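Local atomic coordinates of protease Do-like 2, chloroplastic (Arabidopsis thaliana, PDB entry 4FLN), a protein that cleaves proteins as a chloroplast serine protease, making the primary cut in the photodamaged D1 protein of photosystem II. Residues N48-V53 against V155-G160; K85-A90 against I212-Q217; E277-R282 against L306-E311; D298-F303 against I339-A344. All coordinates share one frame; numbering follows the deposited sequence.

Interaction 1 (N48-V53 against V155-G160)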
loop_
_atom_site.group_PDB
_atom_site.type_symbol
_atom_site.label_atom_id
_atom_site.label_comp_id
_atom_site.label_asym_id
_atom_site.label_seq_id
_atom_site.Cartn_x
_atom_site.Cartn_y
_atom_site.Cartn_z
ATOM N N ASN B 48 -9.198 31.030 -32.180
ATOM C CA ASN B 48 -8.015 31.344 -32.971
ATOM C C ASN B 48 -7.058 32.270 -32.231
ATOM O O ASN B 48 -5.906 32.458 -32.635
ATOM C CB ASN B 48 -8.410 31.921 -34.333
ATOM C CG ASN B 48 -8.763 30.839 -35.341
ATOM O OD1 ASN B 48 -7.883 30.281 -35.997
ATOM N ND2 ASN B 48 -10.052 30.531 -35.462
ATOM N N ALA B 49 -7.537 32.831 -31.131
ATOM C CA ALA B 49 -6.708 33.695 -30.311
ATOM C C ALA B 49 -5.927 32.888 -29.287
ATOM O O ALA B 49 -5.047 33.421 -28.616
ATOM C CB ALA B 49 -7.566 34.727 -29.619
ATOM N N VAL B 50 -6.260 31.604 -29.162
ATOM C CA VAL B 50 -5.616 30.733 -28.180
ATOM C C VAL B 50 -4.411 30.067 -28.811
ATOM O O VAL B 50 -4.447 29.682 -29.976
ATOM C CB VAL B 50 -6.574 29.648 -27.630
ATOM C CG1 VAL B 50 -5.913 28.861 -26.507
ATOM C CG2 VAL B 50 -7.850 30.272 -27.137
ATOM N N VAL B 51 -3.348 29.933 -28.028
ATOM C CA VAL B 51 -2.069 29.442 -28.523
ATOM C C VAL B 51 -1.553 28.300 -27.650
ATOM O O VAL B 51 -1.813 28.265 -26.448
ATOM C CB VAL B 51 -1.035 30.595 -28.540
ATOM C CG1 VAL B 51 0.371 30.069 -28.395
ATOM C CG2 VAL B 51 -1.188 31.440 -29.795
ATOM N N LYS B 52 -0.836 27.357 -28.253
ATOM C CA LYS B 52 -0.199 26.294 -27.486
ATOM C C LYS B 52 1.230 26.704 -27.123
ATOM O O LYS B 52 1.924 27.356 -27.912
ATOM C CB LYS B 52 -0.218 24.966 -28.254
ATOM C CG LYS B 52 0.377 23.787 -27.475
ATOM C CD LYS B 52 0.027 22.444 -28.106
ATOM C CE LYS B 52 0.471 21.282 -27.217
ATOM N NZ LYS B 52 -0.156 19.972 -27.574
ATOM N N VAL B 53 1.663 26.333 -25.923
ATOM C CA VAL B 53 2.944 26.798 -25.398
ATOM C C VAL B 53 3.909 25.660 -25.160
ATOM O O VAL B 53 3.637 24.768 -24.357
ATOM C CB VAL B 53 2.764 27.537 -24.049
ATOM C CG1 VAL B 53 4.108 27.880 -23.445
ATOM C CG2 VAL B 53 1.918 28.785 -24.231
ATOM N N VAL B 155 -10.770 27.282 -22.647
ATOM C CA VAL B 155 -10.159 26.828 -23.896
ATOM C C VAL B 155 -8.644 26.659 -23.776
ATOM O O VAL B 155 -7.944 27.542 -23.275
ATOM C CB VAL B 155 -10.455 27.812 -25.039
ATOM C CG1 VAL B 155 -9.748 27.387 -26.301
ATOM C CG2 VAL B 155 -11.954 27.897 -25.277
ATOM N N GLY B 156 -8.132 25.530 -24.249
ATOM C CA GLY B 156 -6.716 25.245 -24.126
ATOM C C GLY B 156 -6.247 24.032 -24.903
ATOM O O GLY B 156 -7.007 23.422 -25.652
ATOM N N TYR B 157 -4.982 23.682 -24.730
ATOM C CA TYR B 157 -4.421 22.542 -25.432
ATOM C C TYR B 157 -4.050 21.428 -24.467
ATOM O O TYR B 157 -3.064 21.535 -23.749
ATOM C CB TYR B 157 -3.198 22.972 -26.242
ATOM C CG TYR B 157 -3.540 23.948 -27.340
ATOM C CD1 TYR B 157 -3.791 23.507 -28.631
ATOM C CD2 TYR B 157 -3.633 25.306 -27.083
ATOM C CE1 TYR B 157 -4.119 24.392 -29.635
ATOM C CE2 TYR B 157 -3.961 26.200 -28.082
ATOM C CZ TYR B 157 -4.204 25.737 -29.358
ATOM O OH TYR B 157 -4.525 26.619 -30.366
ATOM N N PRO B 158 -4.822 20.329 -24.478
ATOM C CA PRO B 158 -4.560 19.210 -23.564
ATOM C C PRO B 158 -3.147 18.680 -23.758
ATOM O O PRO B 158 -2.545 18.904 -24.812
ATOM C CB PRO B 158 -5.557 18.137 -24.020
ATOM C CG PRO B 158 -6.565 18.844 -24.852
ATOM C CD PRO B 158 -5.872 20.013 -25.462
ATOM N N LEU B 159 -2.616 17.997 -22.750
ATOM C CA LEU B 159 -1.351 17.299 -22.910
ATOM C C LEU B 159 -1.528 16.210 -23.963
ATOM O O LEU B 159 -2.450 15.400 -23.877
ATOM C CB LEU B 159 -0.893 16.708 -21.579
ATOM C CG LEU B 159 -0.587 17.761 -20.513
ATOM C CD1 LEU B 159 0.312 17.207 -19.432
ATOM C CD2 LEU B 159 0.074 18.951 -21.162
ATOM N N GLY B 160 -0.661 16.209 -24.971
ATOM C CA GLY B 160 -0.767 15.260 -26.066
ATOM C C GLY B 160 -1.733 15.734 -27.134
ATOM O O GLY B 160 -2.664 16.483 -26.847
#
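Tyr157 lies across the beginning of strand 50-57 and meets Val50, the Val51 backbone and Lys52 in turn. One face of its ring is covered by Lys52 CB, which sits 3.7 Å from the ring centroid and 15° off the normal, a CH-pi contact. With CG anti to the backbone N (chi1 -177°), the lysine chain then runs back past the root of the tyrosine, and its CD comes within 3.8 Å of Tyr157 CB. At the far end of the ring the hydroxyl donates a hydrogen bond from Tyr157 OH to Val50 O at 3.1 Å, reaching the oxygen from above the carbonyl plane. Val50 uses both branches: CG1 approaches Tyr157 CE2 obliquely at 3.7 Å, while CG2 packs on Val155 CG1 at 3.6 Å.

This valine-tyrosine side is the tight part. Here strand 50-57 of the first barrel of the trypsin-like domain meets strand 151-156 of the second, with Pro203 against Val50 and Phe205 against Val155. Packing is looser toward Gly160, which is exposed. There Lys52 NZ merely comes within 3.8 Å of Pro158 O, and Gly160 O accepts a hydrogen bond from Arg173 of a neighbouring subunit.

The tyrosine is gripped at both ends, since its backbone N donates to Ser77 OG. A single ring thus joins the two barrels in two ways: its hydroxyl donates to a main-chain carbonyl, and its hydrocarbon face rests on the aliphatic part of a lysine whose charged end continues beyond the ring.

Interaction 2 (K85-A90 against I212-Q217)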
loop_
_atom_site.group_PDB
_atom_site.type_symbol
_atom_site.label_atom_id
_atom_site.label_comp_id
_atom_site.label_asym_id
_atom_site.label_seq_id
_atom_site.Cartn_x
_atom_site.Cartn_y
_atom_site.Cartn_z
ATOM N N LYS B 85 1.178 41.116 -27.336
ATOM C CA LYS B 85 1.409 40.317 -26.136
ATOM C C LYS B 85 0.593 39.018 -26.042
ATOM O O LYS B 85 -0.533 38.934 -26.530
ATOM C CB LYS B 85 1.217 41.187 -24.888
ATOM C CG LYS B 85 2.123 42.428 -24.863
ATOM C CD LYS B 85 1.799 43.366 -23.698
ATOM C CE LYS B 85 0.406 43.998 -23.835
ATOM N NZ LYS B 85 -0.054 44.713 -22.599
ATOM N N LEU B 86 1.195 38.002 -25.430
ATOM C CA LEU B 86 0.507 36.754 -25.110
ATOM C C LEU B 86 0.433 36.552 -23.599
ATOM O O LEU B 86 1.405 36.775 -22.881
ATOM C CB LEU B 86 1.225 35.559 -25.742
ATOM C CG LEU B 86 1.217 35.523 -27.265
ATOM C CD1 LEU B 86 1.946 34.293 -27.779
ATOM C CD2 LEU B 86 -0.224 35.562 -27.765
ATOM N N LEU B 87 -0.720 36.119 -23.120
ATOM C CA LEU B 87 -0.915 35.894 -21.695
ATOM C C LEU B 87 -0.762 34.415 -21.384
ATOM O O LEU B 87 -1.197 33.569 -22.156
ATOM C CB LEU B 87 -2.315 36.366 -21.299
ATOM C CG LEU B 87 -2.585 36.728 -19.843
ATOM C CD1 LEU B 87 -1.365 37.369 -19.224
ATOM C CD2 LEU B 87 -3.765 37.679 -19.785
ATOM N N THR B 88 -0.148 34.097 -20.254
ATOM C CA THR B 88 -0.068 32.705 -19.821
ATOM C C THR B 88 0.159 32.568 -18.321
ATOM O O THR B 88 0.208 33.553 -17.603
ATOM C CB THR B 88 1.023 31.927 -20.584
ATOM O OG1 THR B 88 0.841 30.524 -20.366
ATOM C CG2 THR B 88 2.414 32.332 -20.113
ATOM N N ASN B 89 0.265 31.336 -17.844
ATOM C CA ASN B 89 0.650 31.109 -16.463
ATOM C C ASN B 89 2.157 31.216 -16.346
ATOM O O ASN B 89 2.880 30.915 -17.293
ATOM C CB ASN B 89 0.187 29.743 -15.975
ATOM C CG ASN B 89 -1.289 29.700 -15.709
ATOM O OD1 ASN B 89 -2.004 28.848 -16.235
ATOM N ND2 ASN B 89 -1.765 30.628 -14.898
ATOM N N ALA B 90 2.644 31.654 -15.194
ATOM C CA ALA B 90 4.076 31.782 -15.038
ATOM C C ALA B 90 4.715 30.396 -14.975
ATOM O O ALA B 90 5.813 30.189 -15.477
ATOM C CB ALA B 90 4.397 32.595 -13.824
ATOM N N ILE B 212 -12.845 36.033 -19.093
ATOM C CA ILE B 212 -13.084 36.395 -17.699
ATOM C C ILE B 212 -11.963 36.020 -16.739
ATOM O O ILE B 212 -12.114 36.156 -15.528
ATOM C CB ILE B 212 -14.442 35.898 -17.188
ATOM C CG1 ILE B 212 -14.597 34.397 -17.436
ATOM C CG2 ILE B 212 -15.558 36.710 -17.837
ATOM C CD1 ILE B 212 -13.834 33.545 -16.454
ATOM N N GLY B 213 -10.855 35.524 -17.282
ATOM C CA GLY B 213 -9.706 35.164 -16.471
ATOM C C GLY B 213 -8.809 34.159 -17.163
ATOM O O GLY B 213 -8.969 33.895 -18.349
ATOM N N VAL B 214 -7.860 33.596 -16.423
ATOM C CA VAL B 214 -6.918 32.632 -16.986
ATOM C C VAL B 214 -7.072 31.305 -16.260
ATOM O O VAL B 214 -7.197 31.285 -15.036
ATOM C CB VAL B 214 -5.466 33.137 -16.842
ATOM C CG1 VAL B 214 -4.458 32.055 -17.222
ATOM C CG2 VAL B 214 -5.263 34.380 -17.679
ATOM N N ALA B 215 -7.077 30.201 -17.001
ATOM C CA ALA B 215 -7.222 28.885 -16.374
ATOM C C ALA B 215 -5.957 28.548 -15.611
ATOM O O ALA B 215 -4.874 28.967 -16.000
ATOM C CB ALA B 215 -7.532 27.803 -17.403
ATOM N N PHE B 216 -6.110 27.813 -14.514
ATOM C CA PHE B 216 -4.986 27.431 -13.673
ATOM C C PHE B 216 -5.083 25.974 -13.219
ATOM O O PHE B 216 -6.038 25.593 -12.543
ATOM C CB PHE B 216 -4.905 28.369 -12.465
ATOM C CG PHE B 216 -3.905 27.949 -11.430
ATOM C CD1 PHE B 216 -2.567 28.261 -11.574
ATOM C CD2 PHE B 216 -4.308 27.249 -10.300
ATOM C CE1 PHE B 216 -1.645 27.874 -10.613
ATOM C CE2 PHE B 216 -3.394 26.862 -9.336
ATOM C CZ PHE B 216 -2.062 27.176 -9.491
ATOM N N GLN B 217 -4.099 25.165 -13.605
ATOM C CA GLN B 217 -4.011 23.776 -13.168
ATOM C C GLN B 217 -2.557 23.350 -12.959
ATOM O O GLN B 217 -1.717 23.523 -13.846
ATOM C CB GLN B 217 -4.683 22.862 -14.192
ATOM C CG GLN B 217 -4.602 21.375 -13.868
ATOM C CD GLN B 217 -5.352 21.004 -12.600
ATOM O OE1 GLN B 217 -4.751 20.808 -11.543
ATOM N NE2 GLN B 217 -6.676 20.905 -12.702
#
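Asn89 reaches over from the end of strand 85-88 and slides its side-chain amide past Val214, the two side chains running in opposite directions. Its CG is anti to the carbonyl carbon (chi1 -75°), which carries the amide toward strand 211-216. ND2 comes to 3.8 Å from Val214 CG1 and meets the Phe216 ring at its edge, near the ring plane, 4.2 Å from CD1. The same nitrogen donates to the backbone oxygen of Asp122, a bond consistent with the modelled turn of the amide. That turn sets OD1 beside Ala215 O, an acceptor like itself, so no hydrogen bond joins that pair.

These residues line the cleft between the two six-stranded barrels of the chymotrypsin-like fold, where the residues inferred by similarity to form the charge relay, His91, Asp122 and Ser200, lie. Asn89 touches Ser200 and Phe216 touches Asp122, placing the contact against the triad residues. Ala90 N adds a weak hydrogen bond to Asp122 OD1.

Farther back along the strands, Leu87 of the first barrel and Val214 of the second meet at an oblique angle. Only the CG2 branch of the valine takes part, lying 4.2 Å from Leu87 CG, while Phe79, Ile81, Ile123 and Leu125 surround the rest of the leucine.

Interaction 3 (E277-R282 against L306-E311)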
loop_
_atom_site.group_PDB
_atom_site.type_symbol
_atom_site.label_atom_id
_atom_site.label_comp_id
_atom_site.label_asym_id
_atom_site.label_seq_id
_atom_site.Cartn_x
_atom_site.Cartn_y
_atom_site.Cartn_z
ATOM N N GLU B 277 -18.357 43.717 14.919
ATOM C CA GLU B 277 -17.378 44.236 13.977
ATOM C C GLU B 277 -15.972 43.995 14.494
ATOM O O GLU B 277 -15.751 43.859 15.697
ATOM C CB GLU B 277 -17.576 45.738 13.764
ATOM C CG GLU B 277 -18.637 46.106 12.740
ATOM C CD GLU B 277 -18.552 47.556 12.309
ATOM O OE1 GLU B 277 -17.718 48.291 12.880
ATOM O OE2 GLU B 277 -19.313 47.958 11.400
ATOM N N GLY B 278 -15.013 43.972 13.585
ATOM C CA GLY B 278 -13.628 43.972 13.989
ATOM C C GLY B 278 -12.936 42.644 14.154
ATOM O O GLY B 278 -13.514 41.642 14.568
ATOM N N VAL B 279 -11.651 42.669 13.850
ATOM C CA VAL B 279 -10.784 41.537 14.069
ATOM C C VAL B 279 -9.632 42.017 14.960
ATOM O O VAL B 279 -9.178 43.152 14.830
ATOM C CB VAL B 279 -10.291 40.984 12.722
ATOM C CG1 VAL B 279 -11.454 40.412 11.961
ATOM C CG2 VAL B 279 -9.657 42.076 11.895
ATOM N N LEU B 280 -9.195 41.167 15.887
ATOM C CA LEU B 280 -8.137 41.519 16.838
ATOM C C LEU B 280 -6.729 41.295 16.270
ATOM O O LEU B 280 -6.451 40.263 15.662
ATOM C CB LEU B 280 -8.314 40.730 18.132
ATOM C CG LEU B 280 -7.374 40.966 19.317
ATOM C CD1 LEU B 280 -7.364 42.421 19.761
ATOM C CD2 LEU B 280 -7.768 40.068 20.487
ATOM N N VAL B 281 -5.843 42.268 16.467
ATOM C CA VAL B 281 -4.491 42.135 15.970
ATOM C C VAL B 281 -3.665 41.368 16.983
ATOM O O VAL B 281 -3.446 41.825 18.104
ATOM C CB VAL B 281 -3.858 43.514 15.770
ATOM C CG1 VAL B 281 -2.388 43.375 15.352
ATOM C CG2 VAL B 281 -4.650 44.290 14.751
ATOM N N ARG B 282 -3.260 40.168 16.587
ATOM C CA ARG B 282 -2.452 39.276 17.415
ATOM C C ARG B 282 -0.940 39.458 17.289
ATOM O O ARG B 282 -0.203 39.310 18.256
ATOM C CB ARG B 282 -2.864 37.824 17.175
ATOM C CG ARG B 282 -4.302 37.533 17.601
ATOM C CD ARG B 282 -4.463 37.541 19.123
ATOM N NE ARG B 282 -4.407 38.887 19.674
ATOM C CZ ARG B 282 -4.019 39.175 20.911
ATOM N NH1 ARG B 282 -3.643 38.206 21.727
ATOM N NH2 ARG B 282 -4.002 40.435 21.327
ATOM N N LEU B 306 -14.536 51.088 4.691
ATOM C CA LEU B 306 -15.428 49.935 4.632
ATOM C C LEU B 306 -15.336 49.217 5.973
ATOM O O LEU B 306 -14.241 48.965 6.471
ATOM C CB LEU B 306 -15.041 48.989 3.490
ATOM C CG LEU B 306 -15.175 49.527 2.060
ATOM C CD1 LEU B 306 -14.430 48.647 1.068
ATOM C CD2 LEU B 306 -16.643 49.677 1.658
ATOM N N HIS B 307 -16.479 48.908 6.570
ATOM C CA HIS B 307 -16.485 48.278 7.883
ATOM C C HIS B 307 -16.137 46.799 7.816
ATOM O O HIS B 307 -16.549 46.094 6.900
ATOM C CB HIS B 307 -17.834 48.487 8.580
ATOM C CG HIS B 307 -18.027 49.875 9.109
ATOM N ND1 HIS B 307 -17.004 50.600 9.682
ATOM C CD2 HIS B 307 -19.120 50.671 9.145
ATOM C CE1 HIS B 307 -17.461 51.783 10.052
ATOM N NE2 HIS B 307 -18.742 51.852 9.737
ATOM N N VAL B 308 -15.386 46.340 8.811
ATOM C CA VAL B 308 -14.909 44.962 8.894
ATOM C C VAL B 308 -15.645 44.229 10.006
ATOM O O VAL B 308 -15.651 44.697 11.152
ATOM C CB VAL B 308 -13.391 44.942 9.190
ATOM C CG1 VAL B 308 -12.978 43.645 9.798
ATOM C CG2 VAL B 308 -12.592 45.223 7.931
ATOM N N GLY B 309 -16.249 43.083 9.679
ATOM C CA GLY B 309 -17.067 42.339 10.636
ATOM C C GLY B 309 -16.367 41.457 11.671
ATOM O O GLY B 309 -15.142 41.410 11.744
ATOM N N CYS B 310 -17.163 40.756 12.476
ATOM C CA CYS B 310 -16.676 39.733 13.411
ATOM C C CYS B 310 -15.653 38.787 12.755
ATOM O O CYS B 310 -14.510 38.655 13.211
ATOM C CB CYS B 310 -17.855 38.915 13.982
ATOM S SG CYS B 310 -18.807 39.773 15.248
ATOM N N GLU B 311 -16.087 38.088 11.713
ATOM C CA GLU B 311 -15.165 37.332 10.887
ATOM C C GLU B 311 -14.443 38.363 10.031
ATOM O O GLU B 311 -14.565 39.562 10.256
ATOM C CB GLU B 311 -15.922 36.325 10.024
ATOM C CG GLU B 311 -17.175 35.738 10.696
ATOM C CD GLU B 311 -16.865 34.880 11.923
ATOM O OE1 GLU B 311 -15.699 34.460 12.081
ATOM O OE2 GLU B 311 -17.790 34.621 12.729
#
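Gly278 and Val308 meet through their backbones: Gly278 N donates to Val308 O at 2.6 Å with an N-H...O angle of 153°, the donor tilted out of the carbonyl plane. The two main chains touch here, Glu277 CA lying 3.3 Å from the same Val308 O, and the touching parts run at a steep angle to each other.

Among the side chains, the polar element is Glu277 against His307. The glutamate chain is extended beyond CG and brings its carboxylate obliquely across the histidine, OE2 lying 3.2 Å from His307 CB. OE1 stands over one face of the imidazole, offset toward its rim, and the carboxylate and ring planes are 47° apart. OE2 meets CB and CG, and no hydrogen bond joins carboxylate and ring; if the imidazole were protonated, the nearby carboxylate would probably favour that charge.

The apolar contact is between Val279 CG1 and Val308 CG1, 4.2 Å apart. With CG1 anti to the carbonyl carbon (chi1 -66°), the Val279 methyl also turns into the bend of segment 306-311, where carbonyl oxygens are its van der Waals neighbours, Glu311 O at 3.6 Å and Cys310 O at 3.7 Å. Leu259 and Ile300 pack around the same valine.

Beyond the bend, Glu311 OE2 forms a salt bridge with Lys109 of a neighbouring subunit. The contact belongs to the curled antiparallel sheet of a PDZ domain, joining the entrance of strand 279-284 to the turn that follows the short strand 306-307.

Interaction 4 (D298-F303 against I339-A344)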
loop_
_atom_site.group_PDB
_atom_site.type_symbol
_atom_site.label_atom_id
_atom_site.label_comp_id
_atom_site.label_asym_id
_atom_site.label_seq_id
_atom_site.Cartn_x
_atom_site.Cartn_y
_atom_site.Cartn_z
ATOM N N ASP B 298 -4.949 45.854 19.197
ATOM C CA ASP B 298 -5.723 46.708 18.309
ATOM C C ASP B 298 -6.823 45.906 17.613
ATOM O O ASP B 298 -6.622 44.760 17.200
ATOM C CB ASP B 298 -4.815 47.366 17.268
ATOM C CG ASP B 298 -3.942 48.463 17.862
ATOM O OD1 ASP B 298 -3.965 48.647 19.101
ATOM O OD2 ASP B 298 -3.227 49.139 17.086
ATOM N N VAL B 299 -7.993 46.508 17.487
ATOM C CA VAL B 299 -9.058 45.865 16.756
ATOM C C VAL B 299 -9.279 46.645 15.489
ATOM O O VAL B 299 -9.811 47.745 15.545
ATOM C CB VAL B 299 -10.360 45.905 17.549
ATOM C CG1 VAL B 299 -11.483 45.232 16.751
ATOM C CG2 VAL B 299 -10.165 45.252 18.923
ATOM N N ILE B 300 -8.890 46.109 14.336
ATOM C CA ILE B 300 -9.184 46.874 13.139
ATOM C C ILE B 300 -10.686 46.801 12.878
ATOM O O ILE B 300 -11.315 45.746 12.987
ATOM C CB ILE B 300 -8.316 46.562 11.860
ATOM C CG1 ILE B 300 -9.148 45.868 10.793
ATOM C CG2 ILE B 300 -6.972 45.859 12.158
ATOM C CD1 ILE B 300 -9.067 46.566 9.468
ATOM N N VAL B 301 -11.237 47.957 12.550
ATOM C CA VAL B 301 -12.669 48.197 12.499
ATOM C C VAL B 301 -13.106 48.594 11.075
ATOM O O VAL B 301 -14.075 48.068 10.534
ATOM C CB VAL B 301 -13.104 49.190 13.597
ATOM C CG1 VAL B 301 -14.108 50.179 13.065
ATOM C CG2 VAL B 301 -13.654 48.416 14.805
ATOM N N SER B 302 -12.453 49.597 10.511
ATOM C CA SER B 302 -12.684 49.936 9.116
ATOM C C SER B 302 -11.400 49.825 8.301
ATOM O O SER B 302 -10.303 49.805 8.851
ATOM C CB SER B 302 -13.251 51.348 8.999
ATOM O OG SER B 302 -12.487 52.271 9.762
ATOM N N PHE B 303 -11.547 49.713 6.987
ATOM C CA PHE B 303 -10.411 49.775 6.087
ATOM C C PHE B 303 -10.843 50.595 4.882
ATOM O O PHE B 303 -11.764 50.192 4.179
ATOM C CB PHE B 303 -10.017 48.360 5.678
ATOM C CG PHE B 303 -8.852 48.289 4.748
ATOM C CD1 PHE B 303 -7.606 47.908 5.210
ATOM C CD2 PHE B 303 -9.000 48.580 3.408
ATOM C CE1 PHE B 303 -6.535 47.819 4.353
ATOM C CE2 PHE B 303 -7.925 48.503 2.542
ATOM C CZ PHE B 303 -6.691 48.120 3.014
ATOM N N ILE B 339 -6.909 53.082 7.984
ATOM C CA ILE B 339 -7.460 52.005 8.781
ATOM C C ILE B 339 -8.063 52.511 10.088
ATOM O O ILE B 339 -7.378 53.103 10.921
ATOM C CB ILE B 339 -6.395 50.921 9.041
ATOM C CG1 ILE B 339 -5.904 50.339 7.711
ATOM C CG2 ILE B 339 -6.947 49.822 9.939
ATOM C CD1 ILE B 339 -4.804 49.303 7.844
ATOM N N GLY B 340 -9.368 52.317 10.227
ATOM C CA GLY B 340 -10.055 52.556 11.480
ATOM C C GLY B 340 -9.785 51.519 12.554
ATOM O O GLY B 340 -10.021 50.322 12.366
ATOM N N ILE B 341 -9.351 51.996 13.712
ATOM C CA ILE B 341 -8.892 51.117 14.774
ATOM C C ILE B 341 -9.587 51.423 16.086
ATOM O O ILE B 341 -10.046 52.542 16.318
ATOM C CB ILE B 341 -7.343 51.233 14.929
ATOM C CG1 ILE B 341 -6.695 49.923 14.531
ATOM C CG2 ILE B 341 -6.917 51.666 16.327
ATOM C CD1 ILE B 341 -7.053 49.518 13.135
ATOM N N ILE B 342 -9.691 50.416 16.934
ATOM C CA ILE B 342 -10.048 50.648 18.324
ATOM C C ILE B 342 -8.853 50.239 19.161
ATOM O O ILE B 342 -8.453 49.070 19.170
ATOM C CB ILE B 342 -11.304 49.866 18.763
ATOM C CG1 ILE B 342 -12.511 50.277 17.910
ATOM C CG2 ILE B 342 -11.571 50.085 20.255
ATOM C CD1 ILE B 342 -13.809 49.623 18.323
ATOM N N ARG B 343 -8.268 51.222 19.832
ATOM C CA ARG B 343 -7.124 51.002 20.701
ATOM C C ARG B 343 -7.535 51.380 22.113
ATOM O O ARG B 343 -8.199 52.389 22.313
ATOM C CB ARG B 343 -5.927 51.832 20.235
ATOM C CG ARG B 343 -4.720 51.731 21.150
ATOM C CD ARG B 343 -3.530 52.424 20.546
ATOM N NE ARG B 343 -3.088 51.736 19.343
ATOM C CZ ARG B 343 -2.433 52.312 18.345
ATOM N NH1 ARG B 343 -2.145 53.607 18.395
ATOM N NH2 ARG B 343 -2.082 51.589 17.292
ATOM N N ALA B 344 -7.149 50.574 23.093
ATOM C CA ALA B 344 -7.742 50.699 24.417
ATOM C C ALA B 344 -9.245 50.594 24.217
ATOM O O ALA B 344 -9.766 49.554 23.771
ATOM C CB ALA B 344 -7.396 52.015 25.034
HETATM O O HOH W 1 -11.108 53.337 7.816
#
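Val299 and Ile342 form a hydrogen-bonded antiparallel pair in the PDZ-domain sheet, and the ladder that continues from them is interrupted by a classic beta bulge at Val301 and Ser302. Both main-chain bonds of the pair are made, Val299 N donating to Ile342 O at 3.1 Å and Ile342 N returning to Val299 O. At the bulge one acceptor serves two donors: Gly340 O takes Val301 N at 2.7 Å and also Ser302 N at 3.1 Å. Gly340 N in turn gives a weak, bent bond to Ser302 O.

Asp298 and Arg343 close the other end. The arginine grips the carboxylate side-on, NE to OD1 at 3.2 Å and NH2 to OD2 at 2.7 Å, each oxygen met on its syn side and the two flat groups turned 33° apart. Both partners have further bonds: Asp298 OD2 accepts from Lys295 N, and Arg343 NH2 donates to Val293 O. These bonds hold the salt bridge against the 293-295 backbone.

Apolar side chains pack on both faces of the ladder. Ile300, Ile341, Ile339 and Phe303 share one, where Ile341 CD1 lies 3.5 Å from Ile300 CB. Val301 CG2, displaced by the bulge, meets Ile342 CD1, and Ser302 OG lies 2.6 Å from a water that also accepts a weak bond from Gly340 N.

Overall arrangement
The contacts fall into two pairs. Interactions 1 and 2 both bridge the two barrels of the protease domain, with centres 11 Å apart and nearest atoms about 4 Å apart. In interaction 2 the side chains of Asn89 and Phe216 lie about 3 Å from those of Ser200 and Asp122 respectively, whereas Gly156 of interaction 1 is about 8 Å from the Ser200 side chain. Interactions 3 and 4 share one sheet of the first PDZ domain, their centres 8 Å apart, and strand 299-303 connects them: Val281 N probably bonds Asp298 O at 2.7 Å, and Val308 N probably bonds Val301 O at 2.8 Å. Between the domains, the centres of interactions 2 and 3 are about 34 Å apart.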